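Local structure of sterol regulatory element-binding protein cleavage-activating protein (Schizosaccharomyces pombe, 4YHC) at residues A37-N41 with Y42-A46; V56-L59 with R60-C63; S336-F339 with D340-Q343. The protein escorts the transcription factor precursor Sre1, whose processing at low sterol and low oxygen depends on it, and is represented here by its WD40 domain. The protein carries 9 engineered substitutions. All blocks are in the same frame, centred on the assembly; numbering follows the deposited sequence.

Contact 1 (A37-N41 with Y42-A46); sequences AVSEN and YKTFA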
ATOM      1  N   ALA A  37      -3.639  -1.656  -7.841  1.00 17.61           N
ATOM      2  CA  ALA A  37      -3.760  -0.614  -6.855  1.00 15.84           C
ATOM      3  C   ALA A  37      -5.084  -0.735  -6.118  1.00 15.89           C
ATOM      4  O   ALA A  37      -6.003  -1.355  -6.591  1.00 18.83           O
ATOM      5  CB  ALA A  37      -3.648   0.763  -7.534  1.00 18.62           C
ATOM      6  N   VAL A  38      -5.151  -0.145  -4.933  1.00 16.09           N
ATOM      7  CA  VAL A  38      -6.362  -0.169  -4.168  1.00 15.81           C
ATOM      8  C   VAL A  38      -6.569   1.152  -3.490  1.00 17.70           C
ATOM      9  O   VAL A  38      -5.620   1.841  -3.122  1.00 19.79           O
ATOM     10  CB  VAL A  38      -6.321  -1.340  -3.159  1.00 15.75           C
ATOM     11  CG1 VAL A  38      -5.378  -1.034  -2.046  1.00 15.51           C
ATOM     12  CG2 VAL A  38      -7.697  -1.605  -2.610  1.00 16.15           C
ATOM     13  N   SER A  39      -7.822   1.550  -3.316  1.00 17.60           N
ATOM     14  CA  SER A  39      -8.063   2.826  -2.703  1.00 18.53           C
ATOM     15  C   SER A  39      -7.728   2.768  -1.237  1.00 23.41           C
ATOM     16  O   SER A  39      -7.778   1.701  -0.577  1.00 18.07           O
ATOM     17  CB  SER A  39      -9.538   3.297  -2.907  1.00 16.22           C
ATOM     18  OG  SER A  39     -10.525   2.382  -2.492  1.00 17.75           O
ATOM     19  N   GLU A  40      -7.470   3.946  -0.708  1.00 21.38           N
ATOM     20  CA  GLU A  40      -7.108   4.100   0.710  1.00 27.85           C
ATOM     21  C   GLU A  40      -8.130   3.555   1.668  1.00 25.75           C
ATOM     22  O   GLU A  40      -7.756   3.170   2.724  1.00 29.08           O
ATOM     23  CB  GLU A  40      -6.945   5.564   1.067  1.00 35.59           C
ATOM     24  CG  GLU A  40      -5.721   5.813   1.923  1.00 58.87           C
ATOM     25  CD  GLU A  40      -4.556   6.244   1.059  1.00 78.56           C
ATOM     26  OE1 GLU A  40      -3.545   5.498   1.038  1.00 86.45           O
ATOM     27  OE2 GLU A  40      -4.674   7.322   0.379  1.00 83.95           O
ATOM     28  N   ASN A  41      -9.409   3.577   1.307  1.00 22.00           N
ATOM     29  CA  ASN A  41     -10.480   3.043   2.128  1.00 22.97           C
ATOM     30  C   ASN A  41     -10.709   1.590   1.827  1.00 22.06           C
ATOM     31  O   ASN A  41     -11.570   1.009   2.404  1.00 23.04           O
ATOM     32  CB  ASN A  41     -11.808   3.862   1.988  1.00 23.62           C
ATOM     33  CG  ASN A  41     -12.464   3.731   0.612  1.00 25.99           C
ATOM     34  OD1 ASN A  41     -11.845   3.270  -0.351  1.00 21.98           O
ATOM     35  ND2 ASN A  41     -13.721   4.204   0.492  1.00 19.51           N
ATOM     36  N   TYR A  42      -9.867   0.985   0.988  1.00 20.02           N
ATOM     37  CA  TYR A  42      -9.983  -0.437   0.606  1.00 19.19           C
ATOM     38  C   TYR A  42     -11.284  -0.791  -0.091  1.00 25.53           C
ATOM     39  O   TYR A  42     -11.669  -1.927  -0.148  1.00 23.06           O
ATOM     40  CB  TYR A  42      -9.677  -1.367   1.786  1.00 19.97           C
ATOM     41  CG  TYR A  42      -8.291  -1.123   2.320  1.00 23.16           C
ATOM     42  CD1 TYR A  42      -7.186  -1.586   1.638  1.00 26.70           C
ATOM     43  CD2 TYR A  42      -8.072  -0.354   3.482  1.00 30.79           C
ATOM     44  CE1 TYR A  42      -5.902  -1.356   2.109  1.00 25.11           C
ATOM     45  CE2 TYR A  42      -6.781  -0.087   3.942  1.00 29.53           C
ATOM     46  CZ  TYR A  42      -5.716  -0.589   3.259  1.00 29.14           C
ATOM     47  OH  TYR A  42      -4.438  -0.329   3.681  1.00 28.62           O
ATOM     48  N   LYS A  43     -11.950   0.179  -0.697  1.00 18.44           N
ATOM     49  CA  LYS A  43     -13.177  -0.160  -1.388  1.00 20.55           C
ATOM     50  C   LYS A  43     -12.973  -0.590  -2.827  1.00 19.10           C
ATOM     51  O   LYS A  43     -13.702  -1.486  -3.334  1.00 18.80           O
ATOM     52  CB  LYS A  43     -14.130   1.034  -1.335  1.00 22.59           C
ATOM     53  CG  LYS A  43     -15.407   0.877  -2.124  1.00 22.51           C
ATOM     54  CD  LYS A  43     -16.358   1.970  -1.638  1.00 38.53           C
ATOM     55  CE  LYS A  43     -16.159   3.218  -2.419  1.00 50.55           C
ATOM     56  NZ  LYS A  43     -16.922   3.030  -3.645  1.00 55.55           N
ATOM     57  N   THR A  44     -11.998   0.024  -3.496  1.00 18.22           N
ATOM     58  CA  THR A  44     -11.907  -0.065  -4.942  1.00 20.52           C
ATOM     59  C   THR A  44     -10.526  -0.527  -5.337  1.00 16.73           C
ATOM     60  O   THR A  44      -9.533   0.002  -4.856  1.00 18.50           O
ATOM     61  CB  THR A  44     -12.215   1.287  -5.614  1.00 23.89           C
ATOM     62  OG1 THR A  44     -13.519   1.757  -5.265  1.00 22.95           O
ATOM     63  CG2 THR A  44     -12.209   1.178  -7.176  1.00 17.82           C
ATOM     64  N   PHE A  45     -10.500  -1.514  -6.223  1.00 18.64           N
ATOM     65  CA  PHE A  45      -9.280  -2.159  -6.717  1.00 19.33           C
ATOM     66  C   PHE A  45      -9.168  -1.861  -8.199  1.00 18.81           C
ATOM     67  O   PHE A  45     -10.189  -1.870  -8.906  1.00 22.38           O
ATOM     68  CB  PHE A  45      -9.437  -3.680  -6.542  1.00 20.44           C
ATOM     69  CG  PHE A  45      -8.220  -4.489  -6.966  1.00 19.16           C
ATOM     70  CD1 PHE A  45      -7.166  -4.668  -6.101  1.00 17.53           C
ATOM     71  CD2 PHE A  45      -8.172  -5.066  -8.196  1.00 19.26           C
ATOM     72  CE1 PHE A  45      -6.069  -5.455  -6.457  1.00 26.56           C
ATOM     73  CE2 PHE A  45      -7.096  -5.822  -8.585  1.00 22.82           C
ATOM     74  CZ  PHE A  45      -6.050  -6.045  -7.711  1.00 16.72           C
ATOM     75  N   ALA A  46      -7.943  -1.630  -8.672  1.00 20.77           N
ATOM     76  CA  ALA A  46      -7.678  -1.485 -10.108  1.00 17.72           C
ATOM     77  C   ALA A  46      -6.502  -2.337 -10.561  1.00 18.77           C
ATOM     78  O   ALA A  46      -5.482  -2.425  -9.849  1.00 17.73           O
ATOM     79  CB  ALA A  46      -7.370  -0.038 -10.409  1.00 17.32           C
TER

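Contact 2 (V56-L59 with R60-C63); sequences VWDL and RQWC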
ATOM      1  N   VAL A  56     -11.485  -1.764 -13.186  1.00 20.51           N
ATOM      2  CA  VAL A  56     -11.724  -1.316 -11.869  1.00 20.97           C
ATOM      3  C   VAL A  56     -12.908  -2.098 -11.234  1.00 26.64           C
ATOM      4  O   VAL A  56     -13.964  -2.322 -11.856  1.00 21.89           O
ATOM      5  CB  VAL A  56     -11.613   0.218 -11.636  1.00 29.70           C
ATOM      6  CG1 VAL A  56     -11.273   1.035 -12.876  1.00 22.09           C
ATOM      7  CG2 VAL A  56     -12.562   0.813 -10.634  1.00 27.28           C
ATOM      8  N   TRP A  57     -12.636  -2.550 -10.007  1.00 20.27           N
ATOM      9  CA  TRP A  57     -13.403  -3.646  -9.371  1.00 24.22           C
ATOM     10  C   TRP A  57     -13.776  -3.196  -7.994  1.00 21.63           C
ATOM     11  O   TRP A  57     -12.932  -2.726  -7.269  1.00 21.30           O
ATOM     12  CB  TRP A  57     -12.474  -4.874  -9.346  1.00 20.74           C
ATOM     13  CG  TRP A  57     -13.017  -6.029  -8.596  1.00 22.24           C
ATOM     14  CD1 TRP A  57     -12.688  -6.430  -7.312  1.00 22.82           C
ATOM     15  CD2 TRP A  57     -13.965  -6.947  -9.086  1.00 22.12           C
ATOM     16  NE1 TRP A  57     -13.388  -7.569  -7.008  1.00 25.45           N
ATOM     17  CE2 TRP A  57     -14.191  -7.893  -8.078  1.00 25.89           C
ATOM     18  CE3 TRP A  57     -14.640  -7.077 -10.308  1.00 25.85           C
ATOM     19  CZ2 TRP A  57     -15.065  -8.949  -8.249  1.00 28.81           C
ATOM     20  CZ3 TRP A  57     -15.542  -8.121 -10.466  1.00 26.42           C
ATOM     21  CH2 TRP A  57     -15.730  -9.042  -9.447  1.00 29.34           C
ATOM     22  N   ASP A  58     -15.058  -3.351  -7.632  1.00 25.61           N
ATOM     23  CA  ASP A  58     -15.552  -3.086  -6.287  1.00 23.00           C
ATOM     24  C   ASP A  58     -15.365  -4.339  -5.415  1.00 18.32           C
ATOM     25  O   ASP A  58     -15.966  -5.374  -5.623  1.00 19.37           O
ATOM     26  CB  ASP A  58     -17.047  -2.657  -6.289  1.00 24.05           C
ATOM     27  CG  ASP A  58     -17.452  -2.121  -4.951  1.00 38.00           C
ATOM     28  OD1 ASP A  58     -17.475  -2.915  -3.972  1.00 32.27           O
ATOM     29  OD2 ASP A  58     -17.594  -0.873  -4.800  1.00 43.84           O
ATOM     30  N   LEU A  59     -14.506  -4.248  -4.447  1.00 18.62           N
ATOM     31  CA  LEU A  59     -14.044  -5.432  -3.705  1.00 20.97           C
ATOM     32  C   LEU A  59     -15.201  -6.044  -2.865  1.00 28.21           C
ATOM     33  O   LEU A  59     -15.358  -7.238  -2.816  1.00 29.19           O
ATOM     34  CB  LEU A  59     -12.970  -4.968  -2.745  1.00 19.67           C
ATOM     35  CG  LEU A  59     -11.452  -5.174  -2.983  1.00 31.52           C
ATOM     36  CD1 LEU A  59     -11.075  -5.820  -4.257  1.00 33.53           C
ATOM     37  CD2 LEU A  59     -10.628  -3.935  -2.752  1.00 21.08           C
ATOM     38  N   ARG A  60     -15.943  -5.198  -2.162  1.00 25.54           N
ATOM     39  CA  ARG A  60     -16.967  -5.720  -1.256  1.00 30.76           C
ATOM     40  C   ARG A  60     -18.219  -6.140  -2.009  1.00 31.87           C
ATOM     41  O   ARG A  60     -18.864  -7.096  -1.604  1.00 34.25           O
ATOM     42  CB  ARG A  60     -17.293  -4.708  -0.185  1.00 30.08           C
ATOM     43  CG  ARG A  60     -16.115  -4.387   0.731  1.00 31.57           C
ATOM     44  CD  ARG A  60     -15.333  -5.632   1.207  1.00 37.19           C
ATOM     45  NE  ARG A  60     -14.077  -5.233   1.842  1.00 39.42           N
ATOM     46  CZ  ARG A  60     -13.873  -5.146   3.158  1.00 40.84           C
ATOM     47  NH1 ARG A  60     -14.837  -5.441   4.031  1.00 30.33           N
ATOM     48  NH2 ARG A  60     -12.673  -4.768   3.599  1.00 35.21           N
ATOM     49  N   GLN A  61     -18.506  -5.501  -3.151  1.00 29.02           N
ATOM     50  CA  GLN A  61     -19.664  -5.873  -3.939  1.00 28.10           C
ATOM     51  C   GLN A  61     -19.387  -6.911  -4.960  1.00 31.52           C
ATOM     52  O   GLN A  61     -20.316  -7.367  -5.624  1.00 31.29           O
ATOM     53  CB  GLN A  61     -20.278  -4.664  -4.592  1.00 34.65           C
ATOM     54  CG  GLN A  61     -20.829  -3.712  -3.590  1.00 49.33           C
ATOM     55  CD  GLN A  61     -21.623  -2.575  -4.209  1.00 69.08           C
ATOM     56  OE1 GLN A  61     -22.236  -2.740  -5.269  1.00 77.19           O
ATOM     57  NE2 GLN A  61     -21.616  -1.399  -3.545  1.00 71.96           N
ATOM     58  N   TRP A  62     -18.128  -7.309  -5.142  1.00 23.90           N
ATOM     59  CA  TRP A  62     -17.800  -8.253  -6.224  1.00 26.71           C
ATOM     60  C   TRP A  62     -18.351  -7.892  -7.589  1.00 29.97           C
ATOM     61  O   TRP A  62     -18.872  -8.769  -8.323  1.00 30.33           O
ATOM     62  CB  TRP A  62     -18.199  -9.700  -5.900  1.00 24.64           C
ATOM     63  CG  TRP A  62     -17.275 -10.318  -4.955  1.00 32.28           C
ATOM     64  CD1 TRP A  62     -17.186 -10.059  -3.649  1.00 39.30           C
ATOM     65  CD2 TRP A  62     -16.275 -11.290  -5.243  1.00 31.96           C
ATOM     66  NE1 TRP A  62     -16.180 -10.825  -3.081  1.00 38.91           N
ATOM     67  CE2 TRP A  62     -15.619 -11.589  -4.048  1.00 37.49           C
ATOM     68  CE3 TRP A  62     -15.915 -11.973  -6.377  1.00 30.48           C
ATOM     69  CZ2 TRP A  62     -14.584 -12.534  -3.971  1.00 38.56           C
ATOM     70  CZ3 TRP A  62     -14.889 -12.849  -6.314  1.00 30.88           C
ATOM     71  CH2 TRP A  62     -14.240 -13.141  -5.133  1.00 33.97           C
ATOM     72  N   CYS A  63     -18.133  -6.641  -8.003  1.00 28.43           N
ATOM     73  CA  CYS A  63     -18.452  -6.304  -9.383  1.00 28.86           C
ATOM     74  C   CYS A  63     -17.563  -5.273 -10.003  1.00 29.62           C
ATOM     75  O   CYS A  63     -16.869  -4.495  -9.325  1.00 27.73           O
ATOM     76  CB  CYS A  63     -19.880  -5.830  -9.499  1.00 28.54           C
ATOM     77  SG  CYS A  63     -20.159  -4.426  -8.475  1.00 46.32           S
TER

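Contact 3 (S336-F339 with D340-Q343); sequences SLTF and DELQ. Engineered in segment 336-339: Ser-336 (natural residue Cys).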
ATOM      1  N   SER A 336       0.785  -0.907  28.697  1.00 37.98           N
ATOM      2  CA  SER A 336       1.536  -0.053  27.786  1.00 34.64           C
ATOM      3  C   SER A 336       3.009  -0.457  27.689  1.00 37.40           C
ATOM      4  O   SER A 336       3.688  -0.478  28.686  1.00 38.40           O
ATOM      5  CB  SER A 336       1.461   1.326  28.356  1.00 32.58           C
ATOM      6  OG  SER A 336       1.864   2.244  27.407  1.00 38.71           O
ATOM      7  N   LEU A 337       3.507  -0.793  26.512  1.00 39.68           N
ATOM      8  CA  LEU A 337       4.921  -1.230  26.369  1.00 38.17           C
ATOM      9  C   LEU A 337       5.833  -0.135  25.890  1.00 41.45           C
ATOM     10  O   LEU A 337       5.434   0.691  25.078  1.00 37.76           O
ATOM     11  CB  LEU A 337       5.013  -2.298  25.346  1.00 27.19           C
ATOM     12  CG  LEU A 337       4.252  -3.561  25.612  1.00 41.30           C
ATOM     13  CD1 LEU A 337       4.295  -4.448  24.370  1.00 44.74           C
ATOM     14  CD2 LEU A 337       4.804  -4.296  26.826  1.00 33.83           C
ATOM     15  N   THR A 338       7.072  -0.133  26.389  1.00 35.64           N
ATOM     16  CA  THR A 338       8.121   0.697  25.813  1.00 33.94           C
ATOM     17  C   THR A 338       8.643   0.075  24.542  1.00 28.83           C
ATOM     18  O   THR A 338       8.483  -1.129  24.316  1.00 25.88           O
ATOM     19  CB  THR A 338       9.330   0.853  26.765  1.00 36.76           C
ATOM     20  OG1 THR A 338       9.922  -0.437  26.952  1.00 35.44           O
ATOM     21  CG2 THR A 338       8.869   1.417  28.099  1.00 37.93           C
ATOM     22  N   PHE A 339       9.302   0.898  23.745  1.00 27.56           N
ATOM     23  CA  PHE A 339       9.866   0.449  22.491  1.00 34.22           C
ATOM     24  C   PHE A 339      10.887  -0.617  22.762  1.00 36.87           C
ATOM     25  O   PHE A 339      10.870  -1.666  22.115  1.00 43.66           O
ATOM     26  CB  PHE A 339      10.430   1.608  21.648  1.00 38.10           C
ATOM     27  CG  PHE A 339       9.357   2.531  21.098  1.00 40.97           C
ATOM     28  CD1 PHE A 339       8.313   2.037  20.347  1.00 38.96           C
ATOM     29  CD2 PHE A 339       9.399   3.882  21.341  1.00 35.33           C
ATOM     30  CE1 PHE A 339       7.303   2.858  19.896  1.00 37.43           C
ATOM     31  CE2 PHE A 339       8.416   4.709  20.864  1.00 41.59           C
ATOM     32  CZ  PHE A 339       7.350   4.195  20.156  1.00 39.89           C
ATOM     33  N   ASP A 340      11.698  -0.435  23.795  1.00 38.73           N
ATOM     34  CA  ASP A 340      12.777  -1.435  24.061  1.00 43.59           C
ATOM     35  C   ASP A 340      12.329  -2.801  24.540  1.00 43.43           C
ATOM     36  O   ASP A 340      13.064  -3.759  24.319  1.00 45.08           O
ATOM     37  CB  ASP A 340      13.860  -0.884  24.979  1.00 43.25           C
ATOM     38  CG  ASP A 340      14.405   0.435  24.501  1.00 54.16           C
ATOM     39  OD1 ASP A 340      14.336   0.748  23.286  1.00 52.86           O
ATOM     40  OD2 ASP A 340      14.905   1.182  25.359  1.00 62.09           O
ATOM     41  N   GLU A 341      11.144  -2.915  25.147  1.00 43.70           N
ATOM     42  CA  GLU A 341      10.631  -4.227  25.552  1.00 46.79           C
ATOM     43  C   GLU A 341       9.689  -4.912  24.566  1.00 48.75           C
ATOM     44  O   GLU A 341       8.945  -5.827  24.939  1.00 50.68           O
ATOM     45  CB  GLU A 341       9.962  -4.146  26.911  1.00 57.46           C
ATOM     46  CG  GLU A 341       8.685  -3.357  27.004  1.00 66.51           C
ATOM     47  CD  GLU A 341       8.528  -2.714  28.369  1.00 77.72           C
ATOM     48  OE1 GLU A 341       9.395  -2.930  29.239  1.00 88.84           O
ATOM     49  OE2 GLU A 341       7.546  -1.987  28.591  1.00 77.19           O
ATOM     50  N   LEU A 342       9.714  -4.468  23.310  1.00 43.06           N
ATOM     51  CA  LEU A 342       8.958  -5.146  22.248  1.00 43.82           C
ATOM     52  C   LEU A 342       9.613  -6.463  21.882  1.00 42.97           C
ATOM     53  O   LEU A 342      10.808  -6.504  21.731  1.00 36.02           O
ATOM     54  CB  LEU A 342       8.947  -4.256  21.004  1.00 42.18           C
ATOM     55  CG  LEU A 342       7.894  -3.144  21.139  1.00 34.32           C
ATOM     56  CD1 LEU A 342       8.130  -2.072  20.095  1.00 31.64           C
ATOM     57  CD2 LEU A 342       6.510  -3.781  21.062  1.00 27.94           C
ATOM     58  N   GLN A 343       8.823  -7.512  21.703  1.00 46.03           N
ATOM     59  CA  GLN A 343       9.370  -8.782  21.192  1.00 58.54           C
ATOM     60  C   GLN A 343       9.330  -8.832  19.646  1.00 47.51           C
ATOM     61  O   GLN A 343       8.354  -8.476  19.051  1.00 48.97           O
ATOM     62  CB  GLN A 343       8.568  -9.947  21.768  1.00 70.37           C
ATOM     63  CG  GLN A 343       8.020  -9.644  23.154  1.00 80.61           C
ATOM     64  CD  GLN A 343       8.087 -10.828  24.089  1.00 86.61           C
ATOM     65  OE1 GLN A 343       9.045 -10.972  24.845  1.00 87.09           O
ATOM     66  NE2 GLN A 343       7.076 -11.686  24.038  1.00 88.26           N
TER

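Contact 1 (A37-N41 with Y42-A46)
Ser-39 reaches across the turn with its hydroxyl, where OG accepts the backbone N-H of Thr-44 at 3.0 Å and donates a hydrogen bond to Asn-41 OD1 at 2.7 Å. A chi1 of 54° sets OG between the backbone N and the carbonyl carbon of Ser-39, turned into the loop. The hydroxyl oxygen lies almost in line with the C=O of the Asn-41 amide. Lys-43 N, 3.1 Å from Asn-41 OD1, approaches the same oxygen from above the amide plane, so two donors grip OD1, and with the bond from ND2 to Gln-85 O they hold the amide's rotation. Backbone bonds join in: Ser-39 N donates to Thr-44 O at 2.8 Å, and Tyr-42 N closes a type I turn on Ser-39 O at 2.7 Å. That carbonyl oxygen also lies over one face of the Tyr-42 ring, toward its rim. Val-38 CG1 approaches the ring obliquely, 4.1 Å from Tyr-42 CD1. The turn joins strands 33-38 and 44-49, an antiparallel hairpin at the inner edge of the sheet of predicted repeat WD 1. Ala-37 and Ala-46 form a hydrogen-bonded pair, with Ala-37 N to Ala-46 O at 2.8 Å. Val-38 and Phe-45 follow as a non-hydrogen-bonded pair, their side chains on the face that packs on Val-444 of strand 441-445. Farther out, Thr-44 OG1 bonds to Gly-86 O, and Lys-43 NZ forms a salt bridge with Glu-103.

Contact 2 (V56-L59 with R60-C63)
Trp-62 and Cys-63 both sit opposite Asp-58, making a G1 beta bulge in which Trp-62 takes a positive phi (50°). Asp-58 N makes a nearly straight bond to Cys-63 O at 2.7 Å, while the return bond from Cys-63 N to Asp-58 O is weak at 3.5 Å. Trp-57 and Asp-58 are the Trp-Asp pair that gives WD repeats their name. The Trp-57 indole lays one face along the backbone of the bulge, with Cys-63 N over its rim and CH2 3.3 Å from Trp-62 O. Its CZ2 comes 3.7 Å from CE3 of Trp-62, whose six-membered ring is turned 81° from that of Trp-57. Asp-58 holds the loop by its carboxylate: with CG anti to the backbone N (chi1 -168°), OD1 receives Gln-61 N on its anti side at 2.9 Å, and the Gln-61 side chain crosses it at a slant, CB and CG close to OD1. Trp-62 NE1 finds Ile-466 O, and both indoles rest on Pro-26. The loop thus carries the chain from strand 54-58 into outer strand 63-68, with strand 44-49 bonded along the other edge of 54-58 and Val-444 of strand 441-445 against Leu-59.

Contact 3 (S336-F339 with D340-Q343)
Glu-341 folds back on Thr-338, and each atom of its side chain lies against that residue. CB is 3.7 Å from Thr-338 OG1. CG, placed between the backbone N and the carbonyl carbon by a chi1 of 68°, moves in closer to the hydroxyl and also approaches Thr-338 O. CD is tight against the same group, 3.0 Å from Thr-338 OG1. At the tip OE2 accepts a hydrogen bond from Thr-338 N at 2.9 Å, almost straight and reaching the carboxylate from above its plane, and it also lies near the CA and CD2 of Leu-337. In return Glu-341 N gives weak bonds to Thr-338 OG1 and Thr-338 O, each 3.3 Å away. Thr-338 and Glu-341 thus bond to each other in both directions, as in a capping box, but around a surface turn with no regular helix after it; the bonds from Glu-341 N are the weak half. The next backbone bond runs from Leu-342 N to Phe-339 O at 3.3 Å. The two methyls of Leu-342 divide their work: CD1 meets the edge of the Phe-339 ring, 4.1 Å from Phe-339 CD1, and CD2 touches Leu-337 CD1 at 4.0 Å. Shortening Leu-342 to an alanine would probably open a gap between Leu-337 and Phe-339 and leave the Phe-339 ring edge without this apolar neighbour. Phe-339 also stacks on the ring of His-256 in strand 253-259, part of another sheet. The turn leads from strand 335-337, which runs parallel to strand 311-317, to strand 344-349, and Leu-342 covers Ile-313 of strand 311-317.

Along the chain the contacts come in series: 37-46, then 56-63, and far later 336-343. Contacts 1 and 2 belong to one four-stranded antiparallel sheet, that of predicted repeat WD 1, with centres 10 Å apart. Strands 44-49 and 54-58 adjoin in it, and probable bonds link Phe-45 O to Trp-57 N and Lys-43 O to Leu-59 N. Contact 1 turns between the first two strands, nearer the middle of the domain; contact 2 turns between the last two. Contact 3 belongs to a separate mixed sheet, its centre about 33 Å from that of contact 1 and 39 Å from that of contact 2, and it lies across the chain's centre from contact 2. Contacts 1 and 2 thus shape two turns of one WD blade, while contact 3 closes a surface turn in a distant part of the same domain.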